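Local structure of dehydroquinate synthase (Thermus thermophilus, 1UJN) at residues Q44-A47 with K48-V52; K80-P83 with R84-L88; T120-I123 with V124-V128; M249-A252 with Y253-Y257; R323-E327 with G328-E332. The protein probably catalyses the conversion of 3-deoxy-D-arabino-heptulosonate 7-phosphate to 3-dehydroquinate with release of phosphate, the second step of chorismate biosynthesis. All coordinates share one frame; numbering follows the deposited sequence.

The five contacts follow one another along the chain, each a local turn or helix segment. Contacts 1 to 3 belong to the mixed sheet and its helices: contact 1 ends helix 40-50, contact 2 leads into strand 87-92, and contact 3, on the short helix that starts at T120, follows strand 112-117. Contacts 4, on helix 247-264, and 5, starting helix 327-342, lie in the helical half. Contacts 3 and 4, centres about 18 Å apart, probably border the predicted zinc site from the two halves. Contacts 1, 2 and 5 are peripheral; the centres of contacts 1 and 5 are about 53 Å apart. Contacts 4 and 5 are joined by a hydrogen bond from Y257 OH to L330 O.

Contact 1: residues Q44-A47 with K48-V52; sequences QEVA and KALGV
V46 CG1 is anti to the backbone N (chi1 171°) and L50 CG is anti to the carbonyl carbon (-60°), which brings CG1 of the valine and CD1 of the leucine 4.1 Å apart, the two side chains side by side and pointing the same way from successive turns. They sit in the last turns of helix 40-50, the helix of a beta-alpha-beta crossover between strands 31-36 and 55-58. Both reach L89 on strand 87-92, and V46 also packs on L33, so this face of the helix lies against the sheet. The polar ends of E45 and Q44 pair with R157, in a salt bridge, and with E40, in a hydrogen bond. Backbone bonds run regularly as far as L50 N, which meets V46 O at 3.1 Å. Then the helix stops. G51 takes up positive phi (77°), a conformation that glycine adopts easily, and the chain folds back so that V52 is carried over A47, their CB atoms 4.2 Å apart. A47 and V52 then share L33 as a neighbour. The reversal is held by A47 O, which takes a weak bond from G51 N and a straighter one from V52 N, at 2.9 Å.

Contact 2: residues K80-P83 with R84-L88; sequences KGLP and RNATL
The carboxamide of N85 is the flat group that meets the puckered ring of P83, and the two side chains lean across each other at a slant. The amide comes by its oxygen: OD1 lies 3.1 Å from CG of P83 and 3.5 Å from CB of the same ring, a close approach of a carbonyl oxygen to aliphatic carbons. What brings it there is the first torsion of N85 (chi1 67°), which sets CG between the backbone N and the carbonyl carbon and brings OD1 back to the P83 ring within the same turn. The turn itself is closed by the backbone: A86 N gives its hydrogen to P83 O at 3.0 Å, approaching well above the carbonyl plane, 53° out of it, rather than at a lone pair. The same closure presses A86 CB to 3.1 Å from P83 O and turns that methyl toward L82, whose CD2 lies 4.1 Å from it. L82, P83 and N85 all pack on P30, while L82 O accepts a hydrogen bond from Y107 OH. R84, at the outer corner, packs on F146 of the second subunit. The whole is a helix-to-strand connection of an alpha/beta domain: a Schellman motif at G81 ends helix 67-80, and a type I beta turn from P83 to A86 directs the chain into strand 87-92 of the parallel part of the sheet.

Contact 3: residues T120-I123 with V124-V128; sequences TLAI and VDASV
S127 OG gives its hydrogen to I123 O, a short bond of 2.6 Å from a donor tilted 23° out of the carbonyl plane. OG stands between the backbone N and the carbonyl carbon (chi1 57°), facing I123 O; a side-chain hydroxyl thus supplies a donor to this carbonyl. One turn earlier the pattern is regular: V124 N meets T120 O at 2.8 Å and nearly straight (174°), and D125 N meets L121 O, also at 2.8 Å. L121 O takes a second, weak bond from A126 N at 3.5 Å, and this marks the wider pi-type turn at 124-126. This is a short helix beginning at T120, directly after strand 112-117 in the N-terminal half, which probably binds NAD; the preceding T119, a predicted NAD ligand, accepts A122 N on its OG1. The other polar side chains, T120 and D125, find their partners outside: T120 OG1 bonds to F167 O, and D125 OD1 forms a salt bridge with K210, which also donates to V128 O. L121 and D125 lie side by side and point the same way, with CD1 of the leucine 3.9 Å from CB of the aspartate, and both touch E173, a predicted zinc ligand on helix 164-181. Beside them A122 and A126 pack methyl to methyl, their CB atoms 4.3 Å apart, and the A122 methyl also rests on P117.

Contact 4: residues M249-A252 with Y253-Y257; sequences MAVA and YGLLY
Y253 CB lies 3.5 Å from A250 O, within the helix turn that precedes it. From there CG and CD1 pass M249 O, which is 3.3 Å from CD1 and oblique to the ring, while A250 CA sits at the ring edge, near its plane. With chi1 at -80° CG stands beside the backbone N, which leads the ring back along the preceding turn. At the tip, OH leaves the helix and bonds to P284 O, so this buried hydroxyl has a partner. On another side of the helix, L255 folds over the carbonyl of V251: its CG is 3.1 Å from V251 O, the same oxygen that accepts L255 N at 2.8 Å. The two side chains cross at a slant, and CG1 of V251 reaches to 4.1 Å from that CG. An alanine at L255 would take away this branched end, and V251 CG1 would probably be left with a gap beside it and more room to shift. V251 itself packs on H231, a predicted zinc ligand, and lies close to H247, another. Helix 247-264 runs buried among helices 231-240, 271-281 and 327-342, with A252 against L278 and L281, and L256 against W337.

Contact 5: residues R323-E327 with G328-E332; sequences RPLPE and GLLRE
L325 and L330 pack tightly at the start of the helix, crossing at about a right angle: CD1 of L325 lies 3.6 Å from CD2 of L330, which also comes to 3.8 Å from L325 CB. L329 adds a looser touch, its CD1 4.1 Å from CD2 of L325 and near the ring of P326. Chi1 of L330, -57°, sets its CG beside the backbone N, from where the branch turns toward L325. L261 of helix 247-264 meets all three leucines, and W311 lies against L325 and L330. A serine in place of L330 would remove both methyl branches, and L325 CD1 would probably face a gap where L330 CD2 had been. The looser side is more exposed. E327 and R331 run side by side there, both touching F291 of helix 291-294, and OE1 of E327 meets NH2 of R331 at 3.3 Å in a salt bridge. The oxygen is approached on its anti side, with the carboxylate and guanidinium planes 33° apart; R331 NE stays 4.0 Å from E327 OE1, leaving NH2 to make the single hydrogen bond. NH1 pairs with a second acid, E292. R323 grips P324 O side-on through NE and NH2, and L325 CD2 lies over one face of its guanidinium, 3.2 Å above the plane and toward the rim. P326 O receives two amides, L330 N in the carbonyl plane and L329 N from well above it. P326 holds the N-cap position of helix 327-342, which follows the hairpin of strands 311-314 and 319-323 and packs against helices 247-264 and 291-294.

Contact 1: residues Q44-A47 with K48-V52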
loop_
_atom_site.group_PDB
_atom_site.type_symbol
_atom_site.label_atom_id
_atom_site.label_comp_id
_atom_site.label_asym_id
_atom_site.label_seq_id
_atom_site.Cartn_x
_atom_site.Cartn_y
_atom_site.Cartn_z
ATOM N N GLN A 44 -17.613 10.089 19.333
ATOM C CA GLN A 44 -17.170 11.057 20.328
ATOM C C GLN A 44 -16.850 10.356 21.644
ATOM O O GLN A 44 -15.978 10.791 22.386
ATOM C CB GLN A 44 -18.245 12.125 20.552
ATOM C CG GLN A 44 -18.580 12.939 19.316
ATOM C CD GLN A 44 -17.483 13.911 18.906
ATOM O OE1 GLN A 44 -16.505 14.092 19.634
ATOM N NE2 GLN A 44 -17.630 14.530 17.736
ATOM N N GLU A 45 -17.558 9.269 21.938
ATOM C CA GLU A 45 -17.306 8.528 23.167
ATOM C C GLU A 45 -15.947 7.829 23.071
ATOM O O GLU A 45 -15.172 7.805 24.035
ATOM C CB GLU A 45 -18.408 7.492 23.407
ATOM C CG GLU A 45 -18.187 6.670 24.657
ATOM C CD GLU A 45 -19.286 5.663 24.908
ATOM O OE1 GLU A 45 -19.159 4.882 25.874
ATOM O OE2 GLU A 45 -20.273 5.647 24.144
ATOM N N VAL A 46 -15.665 7.261 21.901
ATOM C CA VAL A 46 -14.393 6.589 21.670
ATOM C C VAL A 46 -13.268 7.614 21.822
ATOM O O VAL A 46 -12.265 7.358 22.491
ATOM C CB VAL A 46 -14.340 5.972 20.242
ATOM C CG1 VAL A 46 -12.930 5.479 19.929
ATOM C CG2 VAL A 46 -15.327 4.817 20.142
ATOM N N ALA A 47 -13.446 8.776 21.193
ATOM C CA ALA A 47 -12.457 9.847 21.245
ATOM C C ALA A 47 -12.192 10.301 22.677
ATOM O O ALA A 47 -11.041 10.427 23.097
ATOM C CB ALA A 47 -12.926 11.026 20.405
ATOM N N LYS A 48 -13.260 10.542 23.429
ATOM C CA LYS A 48 -13.119 11.000 24.809
ATOM C C LYS A 48 -12.427 9.973 25.700
ATOM O O LYS A 48 -11.564 10.320 26.503
ATOM C CB LYS A 48 -14.492 11.347 25.389
ATOM C CG LYS A 48 -14.433 12.203 26.644
ATOM C CD LYS A 48 -15.824 12.650 27.061
ATOM C CE LYS A 48 -15.758 13.652 28.202
ATOM N NZ LYS A 48 -14.846 13.186 29.279
ATOM N N ALA A 49 -12.794 8.706 25.551
ATOM C CA ALA A 49 -12.206 7.647 26.357
ATOM C C ALA A 49 -10.703 7.473 26.135
ATOM O O ALA A 49 -9.947 7.240 27.081
ATOM C CB ALA A 49 -12.924 6.327 26.072
ATOM N N LEU A 50 -10.269 7.605 24.886
ATOM C CA LEU A 50 -8.867 7.400 24.547
ATOM C C LEU A 50 -8.017 8.664 24.410
ATOM O O LEU A 50 -6.819 8.578 24.141
ATOM C CB LEU A 50 -8.790 6.565 23.266
ATOM C CG LEU A 50 -9.456 5.189 23.424
ATOM C CD1 LEU A 50 -9.623 4.502 22.077
ATOM C CD2 LEU A 50 -8.614 4.340 24.365
ATOM N N GLY A 51 -8.634 9.827 24.594
ATOM C CA GLY A 51 -7.897 11.080 24.502
ATOM C C GLY A 51 -7.574 11.562 23.097
ATOM O O GLY A 51 -6.567 12.246 22.887
ATOM N N VAL A 52 -8.415 11.214 22.129
ATOM C CA VAL A 52 -8.188 11.633 20.752
ATOM C C VAL A 52 -8.801 13.011 20.529
ATOM O O VAL A 52 -9.968 13.236 20.842
ATOM C CB VAL A 52 -8.796 10.622 19.762
ATOM C CG1 VAL A 52 -8.509 11.056 18.333
ATOM C CG2 VAL A 52 -8.209 9.237 20.025
#

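Contact 2: residues K80-P83 with R84-L88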
loop_
_atom_site.group_PDB
_atom_site.type_symbol
_atom_site.label_atom_id
_atom_site.label_comp_id
_atom_site.label_asym_id
_atom_site.label_seq_id
_atom_site.Cartn_x
_atom_site.Cartn_y
_atom_site.Cartn_z
ATOM N N LYS A 80 -2.569 18.254 10.027
ATOM C CA LYS A 80 -2.386 18.225 11.474
ATOM C C LYS A 80 -0.955 17.838 11.855
ATOM O O LYS A 80 -0.548 17.918 13.006
ATOM C CB LYS A 80 -3.372 17.212 12.058
ATOM C CG LYS A 80 -4.669 17.873 12.532
ATOM C CD LYS A 80 -5.885 17.405 11.730
ATOM C CE LYS A 80 -6.575 18.554 10.988
ATOM N NZ LYS A 80 -7.593 19.155 11.848
ATOM N N GLY A 81 -0.177 17.411 10.866
ATOM C CA GLY A 81 1.197 17.031 11.119
ATOM C C GLY A 81 1.357 15.705 11.840
ATOM O O GLY A 81 2.349 15.494 12.531
ATOM N N LEU A 82 0.392 14.806 11.683
ATOM C CA LEU A 82 0.483 13.505 12.345
ATOM C C LEU A 82 1.690 12.720 11.847
ATOM O O LEU A 82 1.867 12.536 10.644
ATOM C CB LEU A 82 -0.796 12.691 12.127
ATOM C CG LEU A 82 -1.982 13.110 13.001
ATOM C CD1 LEU A 82 -3.201 12.284 12.642
ATOM C CD2 LEU A 82 -1.627 12.916 14.469
ATOM N N PRO A 83 2.543 12.254 12.776
ATOM C CA PRO A 83 3.750 11.487 12.464
ATOM C C PRO A 83 3.515 10.000 12.218
ATOM O O PRO A 83 2.403 9.495 12.366
ATOM C CB PRO A 83 4.639 11.750 13.675
ATOM C CG PRO A 83 3.649 11.811 14.786
ATOM C CD PRO A 83 2.511 12.619 14.207
ATOM N N ARG A 84 4.589 9.306 11.854
ATOM C CA ARG A 84 4.554 7.876 11.519
ATOM C C ARG A 84 4.147 6.981 12.708
ATOM O O ARG A 84 3.721 5.846 12.547
ATOM C CB ARG A 84 5.939 7.470 11.012
ATOM C CG ARG A 84 5.880 6.285 10.049
ATOM C CD ARG A 84 7.255 5.952 9.459
ATOM N NE ARG A 84 7.405 4.502 9.293
ATOM C CZ ARG A 84 8.349 4.074 8.434
ATOM N NH1 ARG A 84 9.099 4.944 7.781
ATOM N NH2 ARG A 84 8.526 2.762 8.249
ATOM N N ASN A 85 4.283 7.469 13.939
ATOM C CA ASN A 85 3.906 6.647 15.087
ATOM C C ASN A 85 2.474 6.946 15.519
ATOM O O ASN A 85 2.038 6.540 16.598
ATOM C CB ASN A 85 4.878 6.857 16.258
ATOM C CG ASN A 85 4.795 8.247 16.855
ATOM O OD1 ASN A 85 4.713 9.241 16.137
ATOM N ND2 ASN A 85 4.839 8.323 18.181
ATOM N N ALA A 86 1.736 7.648 14.665
ATOM C CA ALA A 86 0.346 7.974 14.961
ATOM C C ALA A 86 -0.550 6.755 14.726
ATOM O O ALA A 86 -0.180 5.812 14.016
ATOM C CB ALA A 86 -0.123 9.140 14.086
ATOM N N THR A 87 -1.726 6.784 15.337
ATOM C CA THR A 87 -2.700 5.711 15.184
ATOM C C THR A 87 -3.991 6.311 14.652
ATOM O O THR A 87 -4.453 7.344 15.143
ATOM C CB THR A 87 -3.021 5.029 16.530
ATOM O OG1 THR A 87 -1.829 4.454 17.074
ATOM C CG2 THR A 87 -4.066 3.927 16.338
ATOM N N LEU A 88 -4.571 5.669 13.644
ATOM C CA LEU A 88 -5.833 6.135 13.078
ATOM C C LEU A 88 -6.946 5.248 13.623
ATOM O O LEU A 88 -6.892 4.029 13.475
ATOM C CB LEU A 88 -5.816 6.020 11.548
ATOM C CG LEU A 88 -7.097 6.473 10.832
ATOM C CD1 LEU A 88 -7.275 7.981 11.011
ATOM C CD2 LEU A 88 -7.016 6.140 9.354
#

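Contact 3: residues T120-I123 with V124-V128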
loop_
_atom_site.group_PDB
_atom_site.type_symbol
_atom_site.label_atom_id
_atom_site.label_comp_id
_atom_site.label_asym_id
_atom_site.label_seq_id
_atom_site.Cartn_x
_atom_site.Cartn_y
_atom_site.Cartn_z
ATOM N N THR A 120 -23.179 -5.179 11.554
ATOM C CA THR A 120 -22.927 -6.609 11.701
ATOM C C THR A 120 -21.998 -7.104 10.596
ATOM O O THR A 120 -21.120 -7.934 10.832
ATOM C CB THR A 120 -24.240 -7.418 11.667
ATOM O OG1 THR A 120 -25.069 -6.950 10.599
ATOM C CG2 THR A 120 -24.982 -7.265 12.991
ATOM N N LEU A 121 -22.183 -6.586 9.390
ATOM C CA LEU A 121 -21.339 -6.994 8.275
ATOM C C LEU A 121 -19.880 -6.651 8.562
ATOM O O LEU A 121 -18.982 -7.429 8.245
ATOM C CB LEU A 121 -21.799 -6.307 6.979
ATOM C CG LEU A 121 -21.024 -6.639 5.695
ATOM C CD1 LEU A 121 -21.029 -8.144 5.456
ATOM C CD2 LEU A 121 -21.660 -5.909 4.515
ATOM N N ALA A 122 -19.634 -5.490 9.169
ATOM C CA ALA A 122 -18.264 -5.092 9.476
ATOM C C ALA A 122 -17.675 -5.987 10.565
ATOM O O ALA A 122 -16.489 -6.308 10.535
ATOM C CB ALA A 122 -18.219 -3.633 9.912
ATOM N N ILE A 123 -18.504 -6.389 11.526
ATOM C CA ILE A 123 -18.041 -7.257 12.598
ATOM C C ILE A 123 -17.724 -8.660 12.073
ATOM O O ILE A 123 -16.643 -9.196 12.316
ATOM C CB ILE A 123 -19.109 -7.384 13.719
ATOM C CG1 ILE A 123 -19.329 -6.024 14.389
ATOM C CG2 ILE A 123 -18.667 -8.428 14.753
ATOM C CD1 ILE A 123 -20.407 -6.034 15.470
ATOM N N VAL A 124 -18.669 -9.235 11.337
ATOM C CA VAL A 124 -18.540 -10.591 10.805
ATOM C C VAL A 124 -17.575 -10.755 9.639
ATOM O O VAL A 124 -16.897 -11.777 9.538
ATOM C CB VAL A 124 -19.936 -11.143 10.361
ATOM C CG1 VAL A 124 -19.791 -12.517 9.711
ATOM C CG2 VAL A 124 -20.854 -11.239 11.565
ATOM N N ASP A 125 -17.490 -9.747 8.780
ATOM C CA ASP A 125 -16.646 -9.856 7.602
ATOM C C ASP A 125 -15.395 -8.977 7.545
ATOM O O ASP A 125 -14.329 -9.445 7.152
ATOM C CB ASP A 125 -17.512 -9.612 6.363
ATOM C CG ASP A 125 -16.827 -10.032 5.082
ATOM O OD1 ASP A 125 -16.274 -11.154 5.045
ATOM O OD2 ASP A 125 -16.852 -9.248 4.108
ATOM N N ALA A 126 -15.512 -7.714 7.934
ATOM C CA ALA A 126 -14.366 -6.812 7.862
ATOM C C ALA A 126 -13.296 -6.939 8.951
ATOM O O ALA A 126 -12.201 -6.397 8.797
ATOM C CB ALA A 126 -14.861 -5.365 7.790
ATOM N N SER A 127 -13.592 -7.661 10.032
ATOM C CA SER A 127 -12.644 -7.815 11.138
ATOM C C SER A 127 -11.463 -8.735 10.855
ATOM O O SER A 127 -10.463 -8.701 11.578
ATOM C CB SER A 127 -13.373 -8.327 12.382
ATOM O OG SER A 127 -14.038 -9.553 12.096
ATOM N N VAL A 128 -11.585 -9.556 9.816
ATOM C CA VAL A 128 -10.543 -10.506 9.442
ATOM C C VAL A 128 -10.236 -10.425 7.949
ATOM O O VAL A 128 -11.139 -10.231 7.136
ATOM C CB VAL A 128 -10.993 -11.955 9.765
ATOM C CG1 VAL A 128 -9.898 -12.947 9.405
ATOM C CG2 VAL A 128 -11.371 -12.058 11.242
#

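Contact 4: residues M249-A252 with Y253-Y257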
loop_
_atom_site.group_PDB
_atom_site.type_symbol
_atom_site.label_atom_id
_atom_site.label_comp_id
_atom_site.label_asym_id
_atom_site.label_seq_id
_atom_site.Cartn_x
_atom_site.Cartn_y
_atom_site.Cartn_z
ATOM N N MET A 249 -27.842 -8.996 0.684
ATOM C CA MET A 249 -29.028 -9.540 0.047
ATOM C C MET A 249 -28.603 -10.368 -1.156
ATOM O O MET A 249 -29.139 -11.452 -1.396
ATOM C CB MET A 249 -29.963 -8.408 -0.380
ATOM C CG MET A 249 -30.449 -7.549 0.781
ATOM S SD MET A 249 -31.305 -8.509 2.053
ATOM C CE MET A 249 -31.977 -7.189 3.106
ATOM N N ALA A 250 -27.625 -9.861 -1.899
ATOM C CA ALA A 250 -27.117 -10.555 -3.072
ATOM C C ALA A 250 -26.519 -11.897 -2.660
ATOM O O ALA A 250 -26.691 -12.904 -3.348
ATOM C CB ALA A 250 -26.066 -9.706 -3.767
ATOM N N VAL A 251 -25.808 -11.903 -1.536
ATOM C CA VAL A 251 -25.208 -13.133 -1.043
ATOM C C VAL A 251 -26.293 -14.153 -0.717
ATOM O O VAL A 251 -26.162 -15.331 -1.054
ATOM C CB VAL A 251 -24.363 -12.880 0.220
ATOM C CG1 VAL A 251 -23.930 -14.214 0.834
ATOM C CG2 VAL A 251 -23.136 -12.047 -0.142
ATOM N N ALA A 252 -27.364 -13.702 -0.069
ATOM C CA ALA A 252 -28.460 -14.597 0.288
ATOM C C ALA A 252 -29.012 -15.275 -0.964
ATOM O O ALA A 252 -29.265 -16.487 -0.967
ATOM C CB ALA A 252 -29.562 -13.823 0.997
ATOM N N TYR A 253 -29.200 -14.486 -2.021
ATOM C CA TYR A 253 -29.705 -15.010 -3.290
ATOM C C TYR A 253 -28.701 -16.006 -3.873
ATOM O O TYR A 253 -29.085 -17.035 -4.423
ATOM C CB TYR A 253 -29.932 -13.869 -4.292
ATOM C CG TYR A 253 -31.227 -13.110 -4.097
ATOM C CD1 TYR A 253 -31.232 -11.718 -3.964
ATOM C CD2 TYR A 253 -32.449 -13.775 -4.090
ATOM C CE1 TYR A 253 -32.430 -11.013 -3.835
ATOM C CE2 TYR A 253 -33.650 -13.081 -3.962
ATOM C CZ TYR A 253 -33.632 -11.701 -3.839
ATOM O OH TYR A 253 -34.824 -11.017 -3.744
ATOM N N GLY A 254 -27.414 -15.689 -3.741
ATOM C CA GLY A 254 -26.367 -16.560 -4.249
ATOM C C GLY A 254 -26.303 -17.870 -3.480
ATOM O O GLY A 254 -25.956 -18.912 -4.039
ATOM N N LEU A 255 -26.646 -17.819 -2.196
ATOM C CA LEU A 255 -26.639 -19.017 -1.359
ATOM C C LEU A 255 -27.712 -19.999 -1.810
ATOM O O LEU A 255 -27.514 -21.217 -1.763
ATOM C CB LEU A 255 -26.859 -18.645 0.106
ATOM C CG LEU A 255 -25.706 -17.864 0.741
ATOM C CD1 LEU A 255 -26.039 -17.535 2.186
ATOM C CD2 LEU A 255 -24.437 -18.693 0.669
ATOM N N LEU A 256 -28.854 -19.469 -2.238
ATOM C CA LEU A 256 -29.930 -20.327 -2.716
ATOM C C LEU A 256 -29.457 -21.028 -3.990
ATOM O O LEU A 256 -29.682 -22.227 -4.178
ATOM C CB LEU A 256 -31.186 -19.506 -3.012
ATOM C CG LEU A 256 -32.364 -20.296 -3.592
ATOM C CD1 LEU A 256 -32.796 -21.364 -2.603
ATOM C CD2 LEU A 256 -33.515 -19.356 -3.895
ATOM N N TYR A 257 -28.782 -20.280 -4.858
ATOM C CA TYR A 257 -28.285 -20.845 -6.107
ATOM C C TYR A 257 -27.254 -21.927 -5.816
ATOM O O TYR A 257 -27.285 -23.004 -6.417
ATOM C CB TYR A 257 -27.655 -19.752 -6.972
ATOM C CG TYR A 257 -27.338 -20.202 -8.381
ATOM C CD1 TYR A 257 -28.358 -20.493 -9.288
ATOM C CD2 TYR A 257 -26.021 -20.334 -8.808
ATOM C CE1 TYR A 257 -28.069 -20.905 -10.596
ATOM C CE2 TYR A 257 -25.719 -20.746 -10.112
ATOM C CZ TYR A 257 -26.747 -21.028 -10.996
ATOM O OH TYR A 257 -26.452 -21.439 -12.279
#

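Contact 5: residues R323-E327 with G328-E332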
loop_
_atom_site.group_PDB
_atom_site.type_symbol
_atom_site.label_atom_id
_atom_site.label_comp_id
_atom_site.label_asym_id
_atom_site.label_seq_id
_atom_site.Cartn_x
_atom_site.Cartn_y
_atom_site.Cartn_z
ATOM N N ARG A 323 -15.212 -26.049 -8.200
ATOM C CA ARG A 323 -15.001 -26.643 -9.515
ATOM C C ARG A 323 -15.884 -26.005 -10.580
ATOM O O ARG A 323 -16.816 -25.264 -10.266
ATOM C CB ARG A 323 -15.325 -28.137 -9.451
ATOM C CG ARG A 323 -16.662 -28.419 -8.769
ATOM C CD ARG A 323 -17.246 -29.771 -9.148
ATOM N NE ARG A 323 -17.688 -29.802 -10.540
ATOM C CZ ARG A 323 -18.417 -30.779 -11.076
ATOM N NH1 ARG A 323 -18.791 -31.815 -10.337
ATOM N NH2 ARG A 323 -18.776 -30.717 -12.351
ATOM N N PRO A 324 -15.587 -26.281 -11.862
ATOM C CA PRO A 324 -16.364 -25.744 -12.984
ATOM C C PRO A 324 -17.588 -26.637 -13.176
ATOM O O PRO A 324 -17.587 -27.795 -12.753
ATOM C CB PRO A 324 -15.388 -25.842 -14.151
ATOM C CG PRO A 324 -14.641 -27.104 -13.834
ATOM C CD PRO A 324 -14.362 -26.945 -12.348
ATOM N N LEU A 325 -18.627 -26.112 -13.813
ATOM C CA LEU A 325 -19.836 -26.897 -14.022
ATOM C C LEU A 325 -20.348 -26.806 -15.453
ATOM O O LEU A 325 -20.211 -25.772 -16.106
ATOM C CB LEU A 325 -20.930 -26.423 -13.057
ATOM C CG LEU A 325 -20.619 -26.537 -11.560
ATOM C CD1 LEU A 325 -21.638 -25.744 -10.757
ATOM C CD2 LEU A 325 -20.619 -28.000 -11.146
ATOM N N PRO A 326 -20.936 -27.899 -15.966
ATOM C CA PRO A 326 -21.461 -27.879 -17.335
ATOM C C PRO A 326 -22.525 -26.787 -17.416
ATOM O O PRO A 326 -23.368 -26.676 -16.522
ATOM C CB PRO A 326 -22.061 -29.276 -17.496
ATOM C CG PRO A 326 -21.219 -30.119 -16.586
ATOM C CD PRO A 326 -21.086 -29.237 -15.365
ATOM N N GLU A 327 -22.487 -25.977 -18.469
ATOM C CA GLU A 327 -23.463 -24.905 -18.622
ATOM C C GLU A 327 -24.883 -25.438 -18.465
ATOM O O GLU A 327 -25.763 -24.746 -17.948
ATOM C CB GLU A 327 -23.314 -24.235 -19.989
ATOM C CG GLU A 327 -24.351 -23.148 -20.259
ATOM C CD GLU A 327 -24.161 -22.474 -21.606
ATOM O OE1 GLU A 327 -24.997 -21.616 -21.968
ATOM O OE2 GLU A 327 -23.175 -22.799 -22.302
ATOM N N GLY A 328 -25.100 -26.672 -18.911
ATOM C CA GLY A 328 -26.415 -27.276 -18.807
ATOM C C GLY A 328 -26.892 -27.393 -17.372
ATOM O O GLY A 328 -28.088 -27.286 -17.098
ATOM N N LEU A 329 -25.954 -27.617 -16.457
ATOM C CA LEU A 329 -26.269 -27.744 -15.038
ATOM C C LEU A 329 -26.591 -26.365 -14.464
ATOM O O LEU A 329 -27.543 -26.205 -13.698
ATOM C CB LEU A 329 -25.081 -28.362 -14.296
ATOM C CG LEU A 329 -25.268 -28.828 -12.848
ATOM C CD1 LEU A 329 -24.111 -29.736 -12.465
ATOM C CD2 LEU A 329 -25.347 -27.635 -11.908
ATOM N N LEU A 330 -25.792 -25.372 -14.840
ATOM C CA LEU A 330 -26.000 -24.008 -14.373
ATOM C C LEU A 330 -27.336 -23.483 -14.891
ATOM O O LEU A 330 -28.084 -22.821 -14.171
ATOM C CB LEU A 330 -24.870 -23.105 -14.869
ATOM C CG LEU A 330 -23.442 -23.516 -14.496
ATOM C CD1 LEU A 330 -22.459 -22.630 -15.244
ATOM C CD2 LEU A 330 -23.237 -23.407 -12.988
ATOM N N ARG A 331 -27.628 -23.788 -16.150
ATOM C CA ARG A 331 -28.860 -23.355 -16.773
ATOM C C ARG A 331 -30.049 -23.954 -16.039
ATOM O O ARG A 331 -31.029 -23.285 -15.741
ATOM C CB ARG A 331 -28.852 -23.828 -18.227
ATOM C CG ARG A 331 -29.885 -23.095 -19.082
ATOM C CD ARG A 331 -29.824 -23.523 -20.553
ATOM N NE ARG A 331 -28.762 -22.799 -21.256
ATOM C CZ ARG A 331 -29.089 -21.623 -21.825
ATOM N NH1 ARG A 331 -30.325 -21.163 -21.734
ATOM N NH2 ARG A 331 -28.155 -20.919 -22.470
ATOM N N GLU A 332 -29.945 -25.245 -15.742
ATOM C CA GLU A 332 -30.984 -25.979 -15.029
ATOM C C GLU A 332 -31.201 -25.387 -13.636
ATOM O O GLU A 332 -32.331 -25.163 -13.213
ATOM C CB GLU A 332 -30.568 -27.448 -14.898
ATOM C CG GLU A 332 -31.536 -28.329 -14.125
ATOM C CD GLU A 332 -32.635 -28.910 -14.999
ATOM O OE1 GLU A 332 -32.304 -29.564 -16.014
ATOM O OE2 GLU A 332 -33.825 -28.719 -14.666
#